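Local coordinates for putative DNA-binding protein (Salmonella choleraesuis, PDB 2HX0) that probably binds DNA and holds magnesium at a cluster of histidines, at residues D58-T70 with V102-V114. The protein carries 2 engineered substitutions. Sequence-based numbering, arbitrary orientation.
Engineered in segment 102-114: Val102 (natural residue Ala). With MG (magnesium ion), chain B.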
loop_
_atom_site.group_PDB
_atom_site.type_symbol
_atom_site.label_atom_id
_atom_site.label_comp_id
_atom_site.label_asym_id
_atom_site.label_seq_id
_atom_site.Cartn_x
_atom_site.Cartn_y
_atom_site.Cartn_z
ATOM N N ASP A 58 -19.409 -6.160 -6.641
ATOM C CA ASP A 58 -20.163 -5.519 -5.575
ATOM C C ASP A 58 -19.156 -4.881 -4.629
ATOM O O ASP A 58 -18.109 -5.461 -4.345
ATOM C CB ASP A 58 -21.008 -6.536 -4.804
ATOM C CG ASP A 58 -22.013 -7.245 -5.686
ATOM O OD1 ASP A 58 -22.725 -6.555 -6.444
ATOM O OD2 ASP A 58 -22.094 -8.489 -5.620
ATOM N N VAL A 59 -19.473 -3.688 -4.146
ATOM C CA VAL A 59 -18.588 -2.988 -3.228
ATOM C C VAL A 59 -19.383 -2.470 -2.037
ATOM O O VAL A 59 -20.453 -1.882 -2.202
ATOM C CB VAL A 59 -17.891 -1.798 -3.924
ATOM C CG1 VAL A 59 -16.956 -1.104 -2.948
ATOM C CG2 VAL A 59 -17.125 -2.285 -5.142
ATOM N N ALA A 60 -18.856 -2.701 -0.840
ATOM C CA ALA A 60 -19.497 -2.267 0.392
ATOM C C ALA A 60 -18.512 -1.388 1.149
ATOM O O ALA A 60 -17.463 -1.856 1.594
ATOM C CB ALA A 60 -19.883 -3.480 1.235
ATOM N N LEU A 61 -18.851 -0.109 1.285
ATOM C CA LEU A 61 -17.987 0.838 1.973
ATOM C C LEU A 61 -18.744 1.695 2.970
ATOM O O LEU A 61 -19.899 2.050 2.748
ATOM C CB LEU A 61 -17.319 1.773 0.961
ATOM C CG LEU A 61 -16.311 1.177 -0.017
ATOM C CD1 LEU A 61 -15.919 2.226 -1.047
ATOM C CD2 LEU A 61 -15.090 0.692 0.752
ATOM N N ARG A 62 -18.084 2.026 4.072
ATOM C CA ARG A 62 -18.672 2.903 5.072
ATOM C C ARG A 62 -17.817 4.161 4.966
ATOM O O ARG A 62 -16.635 4.145 5.310
ATOM C CB ARG A 62 -18.556 2.297 6.472
ATOM C CG ARG A 62 -19.319 3.071 7.535
ATOM C CD ARG A 62 -19.166 2.424 8.904
ATOM N NE ARG A 62 -17.797 2.527 9.396
ATOM C CZ ARG A 62 -17.365 1.995 10.535
ATOM N NH1 ARG A 62 -18.196 1.313 11.313
ATOM N NH2 ARG A 62 -16.099 2.148 10.900
ATOM N N TYR A 63 -18.399 5.246 4.470
ATOM C CA TYR A 63 -17.643 6.482 4.311
ATOM C C TYR A 63 -17.304 7.165 5.633
ATOM O O TYR A 63 -17.941 6.912 6.658
ATOM C CB TYR A 63 -18.399 7.441 3.390
ATOM C CG TYR A 63 -18.640 6.883 2.001
ATOM C CD1 TYR A 63 -17.678 6.102 1.362
ATOM C CD2 TYR A 63 -19.820 7.154 1.316
ATOM C CE1 TYR A 63 -17.887 5.603 0.075
ATOM C CE2 TYR A 63 -20.035 6.667 0.029
ATOM C CZ TYR A 63 -19.066 5.893 -0.586
ATOM O OH TYR A 63 -19.277 5.430 -1.868
ATOM N N ALA A 64 -16.291 8.028 5.592
ATOM C CA ALA A 64 -15.806 8.751 6.764
ATOM C C ALA A 64 -16.890 9.343 7.658
ATOM O O ALA A 64 -17.726 10.125 7.205
ATOM C CB ALA A 64 -14.846 9.849 6.324
ATOM N N GLY A 65 -16.857 8.958 8.930
ATOM C CA GLY A 65 -17.811 9.460 9.904
ATOM C C GLY A 65 -19.248 8.992 9.777
ATOM O O GLY A 65 -20.091 9.379 10.587
ATOM N N GLN A 66 -19.537 8.156 8.785
ATOM C CA GLN A 66 -20.900 7.674 8.579
ATOM C C GLN A 66 -21.164 6.346 9.270
ATOM O O GLN A 66 -20.250 5.551 9.481
ATOM C CB GLN A 66 -21.184 7.528 7.085
ATOM C CG GLN A 66 -20.927 8.788 6.279
ATOM C CD GLN A 66 -21.508 10.025 6.933
ATOM O OE1 GLN A 66 -20.787 10.813 7.549
ATOM N NE2 GLN A 66 -22.818 10.197 6.814
ATOM N N GLU A 67 -22.425 6.109 9.611
ATOM C CA GLU A 67 -22.810 4.876 10.280
ATOM C C GLU A 67 -23.284 3.847 9.259
ATOM O O GLU A 67 -22.964 2.664 9.357
ATOM C CB GLU A 67 -23.933 5.160 11.280
ATOM C CG GLU A 67 -24.129 4.074 12.322
ATOM C CD GLU A 67 -22.978 4.005 13.308
ATOM O OE1 GLU A 67 -22.678 5.041 13.944
ATOM O OE2 GLU A 67 -22.374 2.920 13.449
ATOM N N ALA A 68 -24.043 4.311 8.272
ATOM C CA ALA A 68 -24.586 3.438 7.238
ATOM C C ALA A 68 -23.549 2.950 6.237
ATOM O O ALA A 68 -22.573 3.638 5.946
ATOM C CB ALA A 68 -25.707 4.151 6.501
ATOM N N THR A 69 -23.782 1.754 5.709
ATOM C CA THR A 69 -22.899 1.161 4.719
ATOM C C THR A 69 -23.439 1.496 3.338
ATOM O O THR A 69 -24.642 1.396 3.095
ATOM C CB THR A 69 -22.844 -0.373 4.865
ATOM O OG1 THR A 69 -22.266 -0.714 6.130
ATOM C CG2 THR A 69 -22.016 -0.989 3.747
ATOM N N THR A 70 -22.553 1.907 2.437
ATOM C CA THR A 70 -22.951 2.232 1.076
ATOM C C THR A 70 -22.676 1.012 0.205
ATOM O O THR A 70 -21.549 0.523 0.152
ATOM C CB THR A 70 -22.155 3.436 0.530
ATOM O OG1 THR A 70 -22.365 4.570 1.377
ATOM C CG2 THR A 70 -22.609 3.783 -0.879
ATOM N N VAL A 102 -12.368 7.286 -11.956
ATOM C CA VAL A 102 -12.799 7.929 -10.718
ATOM C C VAL A 102 -12.683 6.963 -9.551
ATOM O O VAL A 102 -13.016 5.788 -9.672
ATOM C CB VAL A 102 -14.259 8.410 -10.821
ATOM C CG1 VAL A 102 -14.689 9.058 -9.517
ATOM C CG2 VAL A 102 -14.395 9.384 -11.976
HETATM N N MSE A 103 -12.217 7.463 -8.413
HETATM C CA MSE A 103 -12.055 6.604 -7.256
HETATM C C MSE A 103 -12.993 6.894 -6.099
HETATM O O MSE A 103 -13.514 8.001 -5.957
HETATM C CB MSE A 103 -10.600 6.655 -6.788
HETATM C CG MSE A 103 -9.651 5.916 -7.726
HETATM SE SE MSE A 103 -7.812 6.175 -7.280
HETATM C CE MSE A 103 -7.764 5.235 -5.590
ATOM N N LEU A 104 -13.222 5.863 -5.293
ATOM C CA LEU A 104 -14.075 5.943 -4.115
ATOM C C LEU A 104 -13.336 5.214 -3.012
ATOM O O LEU A 104 -12.734 4.166 -3.253
ATOM C CB LEU A 104 -15.415 5.244 -4.355
ATOM C CG LEU A 104 -16.496 5.975 -5.150
ATOM C CD1 LEU A 104 -17.647 5.019 -5.432
ATOM C CD2 LEU A 104 -16.977 7.181 -4.362
ATOM N N GLY A 105 -13.378 5.758 -1.803
ATOM C CA GLY A 105 -12.686 5.109 -0.706
ATOM C C GLY A 105 -13.440 5.177 0.603
ATOM O O GLY A 105 -14.262 6.068 0.818
ATOM N N GLY A 106 -13.156 4.228 1.483
ATOM C CA GLY A 106 -13.812 4.211 2.774
ATOM C C GLY A 106 -13.441 2.990 3.588
ATOM O O GLY A 106 -12.537 2.236 3.226
ATOM N N HIS A 107 -14.143 2.812 4.699
ATOM C CA HIS A 107 -13.941 1.684 5.596
ATOM C C HIS A 107 -14.595 0.489 4.903
ATOM O O HIS A 107 -15.778 0.540 4.564
ATOM C CB HIS A 107 -14.634 1.993 6.930
ATOM C CG HIS A 107 -14.431 0.957 7.991
ATOM N ND1 HIS A 107 -13.225 0.768 8.630
ATOM C CD2 HIS A 107 -15.297 0.084 8.557
ATOM C CE1 HIS A 107 -13.358 -0.177 9.545
ATOM N NE2 HIS A 107 -14.605 -0.608 9.521
HETATM N N MSE A 108 -13.835 -0.578 4.670
HETATM C CA MSE A 108 -14.387 -1.744 3.998
HETATM C C MSE A 108 -15.354 -2.513 4.889
HETATM O O MSE A 108 -15.078 -2.754 6.063
HETATM C CB MSE A 108 -13.266 -2.673 3.527
HETATM C CG MSE A 108 -13.762 -3.834 2.691
HETATM SE SE MSE A 108 -12.309 -4.771 1.840
HETATM C CE MSE A 108 -12.108 -6.230 3.084
HETATM N N MSE A 109 -16.492 -2.889 4.316
HETATM C CA MSE A 109 -17.519 -3.635 5.033
HETATM C C MSE A 109 -17.793 -4.951 4.313
HETATM O O MSE A 109 -17.378 -5.141 3.173
HETATM C CB MSE A 109 -18.824 -2.833 5.077
HETATM C CG MSE A 109 -18.735 -1.487 5.766
HETATM SE SE MSE A 109 -18.352 -1.656 7.643
HETATM C CE MSE A 109 -20.007 -2.449 8.225
ATOM N N PRO A 110 -18.488 -5.884 4.979
ATOM C CA PRO A 110 -18.786 -7.156 4.318
ATOM C C PRO A 110 -19.698 -6.885 3.120
ATOM O O PRO A 110 -20.594 -6.042 3.194
ATOM C CB PRO A 110 -19.493 -7.953 5.410
ATOM C CG PRO A 110 -18.862 -7.438 6.661
ATOM C CD PRO A 110 -18.823 -5.947 6.413
ATOM N N GLY A 111 -19.465 -7.583 2.015
ATOM C CA GLY A 111 -20.287 -7.378 0.839
ATOM C C GLY A 111 -19.523 -7.092 -0.442
ATOM O O GLY A 111 -20.129 -6.944 -1.504
ATOM N N CYS A 112 -18.201 -6.996 -0.357
ATOM C CA CYS A 112 -17.390 -6.750 -1.548
ATOM C C CYS A 112 -17.183 -8.097 -2.228
ATOM O O CYS A 112 -16.676 -9.031 -1.611
ATOM C CB CYS A 112 -16.038 -6.156 -1.156
ATOM S SG CYS A 112 -16.158 -4.534 -0.400
ATOM N N THR A 113 -17.577 -8.203 -3.492
ATOM C CA THR A 113 -17.427 -9.468 -4.205
ATOM C C THR A 113 -16.433 -9.379 -5.357
ATOM O O THR A 113 -16.419 -8.409 -6.111
ATOM C CB THR A 113 -18.783 -9.971 -4.745
ATOM O OG1 THR A 113 -19.321 -9.021 -5.670
ATOM C CG2 THR A 113 -19.766 -10.164 -3.599
ATOM N N VAL A 114 -15.597 -10.407 -5.477
ATOM C CA VAL A 114 -14.579 -10.473 -6.520
ATOM C C VAL A 114 -15.184 -10.575 -7.917
ATOM O O VAL A 114 -16.136 -11.327 -8.146
ATOM C CB VAL A 114 -13.650 -11.687 -6.281
ATOM C CG1 VAL A 114 -12.595 -11.781 -7.375
ATOM C CG2 VAL A 114 -12.987 -11.556 -4.923
HETATM MG MG MG B . -11.692 2.574 9.588
HETATM O O HOH W 1 -14.780 7.784 3.080
HETATM O O HOH W 2 -10.785 4.536 10.874
#
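The histidine magnesium site of this PCC domain borders the seam where strand 59-62 pairs antiparallel with the end of strand 103-108, and Arg62 and His107 meet there. Their backbones form a hydrogen-bonded pair: Arg62 N reaches His107 O at 2.8 Å in the carbonyl plane, and His107 N returns to Arg62 O at 2.9 Å. Both side chains leave the same face, CG anti to the backbone N in each (chi1 -176° for His107), and run side by side; the bend of Arg62 at chi3 lays its guanidinium flat on the imidazole, planes 14° apart. The overlap is offset, with Arg62 NH2 3.2 Å from His107 CD2. His107 ND1 coordinates magnesium, a site completed by His91, His93 and water, so the arginine stacks on a metal ligand and probably adds positive charge beside the ion.

On the opposite face Leu61 CD2 packs along the backbone of Gly106 and Met108. Tyr63 CD1 comes 3.5 Å from Gly105 O, and a water bridges that oxygen to Ala64 N. Farther along, the chain keeps hold of strand 59-62: Met109 N binds Ala60 O from above the carbonyl plane, and the Met109 side chain, doubled back at chi2 and chi3, crosses Thr69. Cys112 SG then accepts a nearly straight bond from Ala60 N (3.3 Å, 171°), a thiol taking a backbone carbonyl's usual part. At the far end Thr113 OG1 receives Asp58 N at 3.0 Å and donates to Asp58 OD2 at 2.8 Å, while Asp58 OD1 is held by Thr73. Strand 59-62 thus lies between 103-108 and 70-73 near one edge of the large antiparallel sheet of the PCC domain, with the three-histidine magnesium site beside that pairing.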